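Long-range contact in alpha-1,2-mannosidase (Bacteroides thetaiotaomicron, PDB 2WW2), which probably hydrolyses alpha-mannosides with inversion of configuration, as a calcium-dependent glycoside hydrolase of family 92: residues Tyr580-Tyr592 against Glu626-Ser638. Residues are numbered along the deposited sequence; the frame is centred on the assembly and turned at random.
Sequences YAHGNQPVQHAIY and EDNGQTSAWYVFS. With NA (sodium ion), chain F.
Gln630 NE2 donates to Gly583 O at 2.9 Å, nearly straight at 165° and within its own amide plane, yet it arrives from above the plane of the acceptor carbonyl. The opposite face of that carbonyl takes Gln588 NE2 at 3.2 Å, a bond inside 580-592, so two amides grip one oxygen. Gln630 NE2 also gives a hydrogen to Glu626 O, while its OE1 accepts from Asn628 N. With CG in the crowded position between backbone N and carbonyl carbon and a bend at chi2, the amide folds back over its own loop. Shortening this residue to an alanine would remove the amide, and Gly583 O would probably lose one of its two donors and the Glu626 loop a tie to the turn.

That turn, type II from Ala581 to Asn584, suits Gly583: a side chain there would run into Glu626 O. Its partner loop in the family 92 catalytic domain carries an Asx turn, Gly629 N to Asp627 OD1, and Asp627 O binds sodium at 2.3 Å, in a site shared with Ser19, Tyr622 and Gly624. A water joins the two loops, donating to His582 O and accepting from Glu626 N.

Aromatic contact follows along helix 632-640. The His582 edge meets the six-membered ring of Trp634 in a T-shaped pair, centroids 4.5 Å apart and planes at 73°; CE1 lies over the indole face, and Tyr580 OH, 2.8 Å from His582 ND1, helps fix the imidazole's rotation. Ser638 OG lies over the opposite indole face.

At the indole edge, Trp634 NE1 donates to Gln588 O at 2.8 Å, bent to 136°. Farther along, Tyr592 OH comes within 2.7 Å of Ser638 OG, and a water links this phenol to Ser638 O.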
loop_
_atom_site.group_PDB
_atom_site.type_symbol
_atom_site.label_atom_id
_atom_site.label_comp_id
_atom_site.label_asym_id
_atom_site.label_seq_id
_atom_site.Cartn_x
_atom_site.Cartn_y
_atom_site.Cartn_z
ATOM N N TYR A 580 -12.147 -0.539 2.529
ATOM C CA TYR A 580 -13.361 -1.283 2.891
ATOM C C TYR A 580 -13.135 -2.780 2.709
ATOM O O TYR A 580 -12.931 -3.248 1.592
ATOM C CB TYR A 580 -14.580 -0.824 2.082
ATOM C CG TYR A 580 -15.816 -1.663 2.358
ATOM C CD1 TYR A 580 -16.216 -1.940 3.669
ATOM C CD2 TYR A 580 -16.576 -2.187 1.312
ATOM C CE1 TYR A 580 -17.357 -2.722 3.934
ATOM C CE2 TYR A 580 -17.702 -2.960 1.562
ATOM C CZ TYR A 580 -18.089 -3.226 2.869
ATOM O OH TYR A 580 -19.199 -3.999 3.105
ATOM N N ALA A 581 -13.155 -3.534 3.802
ATOM C CA ALA A 581 -12.895 -4.962 3.697
ATOM C C ALA A 581 -14.215 -5.707 3.566
ATOM O O ALA A 581 -14.674 -6.348 4.508
ATOM C CB ALA A 581 -12.111 -5.458 4.911
ATOM N N HIS A 582 -14.835 -5.607 2.399
ATOM C CA HIS A 582 -16.136 -6.237 2.208
ATOM C C HIS A 582 -16.050 -7.736 2.528
ATOM O O HIS A 582 -15.222 -8.458 1.985
ATOM C CB HIS A 582 -16.668 -6.017 0.790
ATOM C CG HIS A 582 -18.048 -6.571 0.590
ATOM N ND1 HIS A 582 -19.142 -6.090 1.280
ATOM C CD2 HIS A 582 -18.508 -7.579 -0.194
ATOM C CE1 HIS A 582 -20.221 -6.763 0.917
ATOM N NE2 HIS A 582 -19.863 -7.673 0.022
ATOM N N GLY A 583 -16.904 -8.190 3.429
ATOM C CA GLY A 583 -16.871 -9.575 3.860
ATOM C C GLY A 583 -16.331 -9.707 5.271
ATOM O O GLY A 583 -16.653 -10.668 5.973
ATOM N N ASN A 584 -15.501 -8.757 5.687
ATOM C CA ASN A 584 -14.961 -8.812 7.034
ATOM C C ASN A 584 -16.114 -8.669 8.026
ATOM O O ASN A 584 -16.881 -7.700 7.983
ATOM C CB ASN A 584 -13.860 -7.773 7.239
ATOM C CG ASN A 584 -13.090 -7.975 8.549
ATOM O OD1 ASN A 584 -11.898 -8.322 8.555
ATOM N ND2 ASN A 584 -13.765 -7.738 9.657
ATOM N N GLN A 585 -16.255 -9.665 8.890
ATOM C CA GLN A 585 -17.479 -9.837 9.681
ATOM C C GLN A 585 -17.942 -8.598 10.466
ATOM O O GLN A 585 -19.097 -8.182 10.334
ATOM C CB GLN A 585 -17.362 -11.083 10.582
ATOM C CG GLN A 585 -17.535 -12.430 9.836
ATOM C CD GLN A 585 -16.297 -12.848 9.029
ATOM O OE1 GLN A 585 -15.258 -12.195 9.065
ATOM N NE2 GLN A 585 -16.414 -13.946 8.308
ATOM N N PRO A 586 -17.063 -8.010 11.299
ATOM C CA PRO A 586 -17.530 -6.882 12.095
ATOM C C PRO A 586 -17.924 -5.636 11.290
ATOM O O PRO A 586 -18.479 -4.713 11.875
ATOM C CB PRO A 586 -16.332 -6.574 13.009
ATOM C CG PRO A 586 -15.146 -7.142 12.271
ATOM C CD PRO A 586 -15.682 -8.393 11.653
ATOM N N VAL A 587 -17.620 -5.580 9.993
ATOM C CA VAL A 587 -18.107 -4.452 9.187
ATOM C C VAL A 587 -19.129 -4.846 8.114
ATOM O O VAL A 587 -19.488 -4.010 7.298
ATOM C CB VAL A 587 -16.969 -3.607 8.551
ATOM C CG1 VAL A 587 -16.173 -2.895 9.633
ATOM C CG2 VAL A 587 -16.081 -4.467 7.674
ATOM N N GLN A 588 -19.623 -6.084 8.125
ATOM C CA GLN A 588 -20.656 -6.491 7.145
ATOM C C GLN A 588 -21.894 -5.569 7.169
ATOM O O GLN A 588 -22.512 -5.321 6.144
ATOM C CB GLN A 588 -21.100 -7.940 7.380
ATOM C CG GLN A 588 -20.085 -8.969 6.889
ATOM C CD GLN A 588 -20.475 -10.409 7.233
ATOM O OE1 GLN A 588 -21.578 -10.670 7.734
ATOM N NE2 GLN A 588 -19.574 -11.345 6.951
ATOM N N HIS A 589 -22.247 -5.080 8.349
ATOM C CA HIS A 589 -23.423 -4.215 8.518
ATOM C C HIS A 589 -23.119 -2.736 8.276
ATOM O O HIS A 589 -24.030 -1.918 8.225
ATOM C CB HIS A 589 -23.937 -4.346 9.946
ATOM C CG HIS A 589 -23.047 -3.682 10.952
ATOM N ND1 HIS A 589 -21.810 -4.182 11.293
ATOM C CD2 HIS A 589 -23.197 -2.536 11.655
ATOM C CE1 HIS A 589 -21.239 -3.380 12.179
ATOM N NE2 HIS A 589 -22.060 -2.372 12.411
ATOM N N ALA A 590 -21.842 -2.381 8.125
ATOM C CA ALA A 590 -21.457 -0.969 8.282
ATOM C C ALA A 590 -22.043 -0.027 7.227
ATOM O O ALA A 590 -22.361 1.124 7.526
ATOM C CB ALA A 590 -19.934 -0.824 8.365
ATOM N N ILE A 591 -22.191 -0.496 5.993
ATOM C CA ILE A 591 -22.788 0.362 4.971
ATOM C C ILE A 591 -24.185 0.847 5.359
ATOM O O ILE A 591 -24.607 1.931 4.948
ATOM C CB ILE A 591 -22.858 -0.320 3.593
ATOM C CG1 ILE A 591 -21.471 -0.337 2.980
ATOM C CG2 ILE A 591 -23.769 0.478 2.668
ATOM C CD1 ILE A 591 -21.432 -0.936 1.555
ATOM N N TYR A 592 -24.885 0.066 6.182
ATOM C CA TYR A 592 -26.251 0.423 6.565
ATOM C C TYR A 592 -26.285 1.432 7.701
ATOM O O TYR A 592 -27.364 1.910 8.054
ATOM C CB TYR A 592 -27.062 -0.820 6.964
ATOM C CG TYR A 592 -27.443 -1.678 5.769
ATOM C CD1 TYR A 592 -28.608 -1.413 5.045
ATOM C CD2 TYR A 592 -26.624 -2.720 5.348
ATOM C CE1 TYR A 592 -28.961 -2.173 3.937
ATOM C CE2 TYR A 592 -26.958 -3.489 4.224
ATOM C CZ TYR A 592 -28.130 -3.196 3.525
ATOM O OH TYR A 592 -28.486 -3.955 2.425
ATOM N N GLU A 626 -11.491 -10.019 0.813
ATOM C CA GLU A 626 -11.863 -10.531 2.117
ATOM C C GLU A 626 -13.141 -11.334 2.078
ATOM O O GLU A 626 -13.647 -11.751 3.113
ATOM C CB GLU A 626 -12.127 -9.360 3.022
ATOM C CG GLU A 626 -11.824 -9.622 4.411
ATOM C CD GLU A 626 -10.536 -8.985 4.753
ATOM O OE1 GLU A 626 -9.662 -8.973 3.859
ATOM O OE2 GLU A 626 -10.422 -8.475 5.887
ATOM N N ASP A 627 -13.692 -11.521 0.890
ATOM C CA ASP A 627 -14.963 -12.227 0.757
ATOM C C ASP A 627 -14.712 -13.620 0.218
ATOM O O ASP A 627 -14.314 -13.797 -0.944
ATOM C CB ASP A 627 -15.911 -11.469 -0.165
ATOM C CG ASP A 627 -17.332 -12.044 -0.156
ATOM O OD1 ASP A 627 -17.564 -13.130 0.446
ATOM O OD2 ASP A 627 -18.216 -11.403 -0.766
ATOM N N ASN A 628 -14.919 -14.603 1.083
ATOM C CA ASN A 628 -14.699 -15.991 0.722
ATOM C C ASN A 628 -16.016 -16.756 0.619
ATOM O O ASN A 628 -16.063 -17.966 0.843
ATOM C CB ASN A 628 -13.769 -16.626 1.751
ATOM C CG ASN A 628 -12.447 -15.878 1.845
ATOM O OD1 ASN A 628 -12.100 -15.290 2.896
ATOM N ND2 ASN A 628 -11.737 -15.828 0.725
ATOM N N GLY A 629 -17.085 -16.037 0.273
ATOM C CA GLY A 629 -18.383 -16.677 0.090
ATOM C C GLY A 629 -19.346 -16.379 1.221
ATOM O O GLY A 629 -20.552 -16.574 1.064
ATOM N N GLN A 630 -18.821 -15.868 2.344
ATOM C CA GLN A 630 -19.633 -15.655 3.551
ATOM C C GLN A 630 -20.678 -14.550 3.408
ATOM O O GLN A 630 -21.561 -14.423 4.246
ATOM C CB GLN A 630 -18.765 -15.425 4.805
ATOM C CG GLN A 630 -18.044 -14.078 4.913
ATOM C CD GLN A 630 -16.691 -14.065 4.206
ATOM O OE1 GLN A 630 -16.376 -14.966 3.412
ATOM N NE2 GLN A 630 -15.884 -13.036 4.484
ATOM N N THR A 631 -20.598 -13.777 2.330
ATOM C CA THR A 631 -21.545 -12.706 2.116
ATOM C C THR A 631 -22.764 -13.149 1.275
ATOM O O THR A 631 -23.516 -12.313 0.821
ATOM C CB THR A 631 -20.887 -11.505 1.431
ATOM O OG1 THR A 631 -20.534 -11.876 0.094
ATOM C CG2 THR A 631 -19.631 -11.057 2.204
ATOM N N SER A 632 -22.965 -14.449 1.083
ATOM C CA SER A 632 -24.115 -14.920 0.279
ATOM C C SER A 632 -25.472 -14.357 0.770
ATOM O O SER A 632 -26.235 -13.807 -0.005
ATOM C CB SER A 632 -24.143 -16.457 0.204
ATOM O OG SER A 632 -24.456 -17.037 1.480
ATOM N N ALA A 633 -25.750 -14.452 2.063
ATOM C CA ALA A 633 -27.014 -13.940 2.603
ATOM C C ALA A 633 -27.039 -12.410 2.607
ATOM O O ALA A 633 -28.102 -11.779 2.436
ATOM C CB ALA A 633 -27.225 -14.477 4.022
ATOM N N TRP A 634 -25.863 -11.817 2.799
ATOM C CA TRP A 634 -25.718 -10.371 2.732
ATOM C C TRP A 634 -26.179 -9.893 1.346
ATOM O O TRP A 634 -26.911 -8.905 1.206
ATOM C CB TRP A 634 -24.254 -9.978 2.976
ATOM C CG TRP A 634 -24.013 -8.495 3.035
ATOM C CD1 TRP A 634 -23.905 -7.727 4.164
ATOM C CD2 TRP A 634 -23.845 -7.603 1.925
ATOM N NE1 TRP A 634 -23.680 -6.414 3.821
ATOM C CE2 TRP A 634 -23.633 -6.313 2.455
ATOM C CE3 TRP A 634 -23.829 -7.773 0.534
ATOM C CZ2 TRP A 634 -23.423 -5.193 1.642
ATOM C CZ3 TRP A 634 -23.639 -6.657 -0.266
ATOM C CH2 TRP A 634 -23.430 -5.391 0.285
ATOM N N TYR A 635 -25.782 -10.624 0.320
ATOM C CA TYR A 635 -26.162 -10.219 -1.040
ATOM C C TYR A 635 -27.668 -10.402 -1.257
ATOM O O TYR A 635 -28.328 -9.546 -1.852
ATOM C CB TYR A 635 -25.362 -11.005 -2.073
ATOM C CG TYR A 635 -25.620 -10.568 -3.514
ATOM C CD1 TYR A 635 -24.772 -9.653 -4.156
ATOM C CD2 TYR A 635 -26.701 -11.060 -4.220
ATOM C CE1 TYR A 635 -25.006 -9.246 -5.472
ATOM C CE2 TYR A 635 -26.945 -10.646 -5.547
ATOM C CZ TYR A 635 -26.097 -9.749 -6.149
ATOM O OH TYR A 635 -26.318 -9.370 -7.442
ATOM N N VAL A 636 -28.221 -11.509 -0.772
ATOM C CA VAL A 636 -29.664 -11.755 -0.946
ATOM C C VAL A 636 -30.489 -10.655 -0.284
ATOM O O VAL A 636 -31.338 -10.034 -0.915
ATOM C CB VAL A 636 -30.071 -13.156 -0.426
ATOM C CG1 VAL A 636 -31.590 -13.310 -0.428
ATOM C CG2 VAL A 636 -29.441 -14.229 -1.316
ATOM N N PHE A 637 -30.244 -10.419 0.991
ATOM C CA PHE A 637 -30.920 -9.323 1.676
ATOM C C PHE A 637 -30.715 -7.998 0.929
ATOM O O PHE A 637 -31.675 -7.306 0.618
ATOM C CB PHE A 637 -30.385 -9.192 3.101
ATOM C CG PHE A 637 -31.181 -9.960 4.119
ATOM C CD1 PHE A 637 -32.508 -9.626 4.374
ATOM C CD2 PHE A 637 -30.600 -11.009 4.827
ATOM C CE1 PHE A 637 -33.255 -10.341 5.320
ATOM C CE2 PHE A 637 -31.332 -11.733 5.765
ATOM C CZ PHE A 637 -32.651 -11.384 6.027
ATOM N N SER A 638 -29.461 -7.643 0.660
ATOM C CA SER A 638 -29.174 -6.331 0.066
ATOM C C SER A 638 -29.857 -6.136 -1.285
ATOM O O SER A 638 -30.364 -5.044 -1.575
ATOM C CB SER A 638 -27.661 -6.074 -0.032
ATOM O OG SER A 638 -27.107 -5.989 1.272
HETATM NA NA NA F . -12.825 -13.240 -2.665
HETATM O O HOH W 1 -13.105 -7.793 0.537
HETATM O O HOH W 2 -30.301 -2.991 0.296
HETATM O O HOH W 3 -10.999 -13.767 -1.024
HETATM O O HOH W 4 -11.419 -12.362 -4.409
#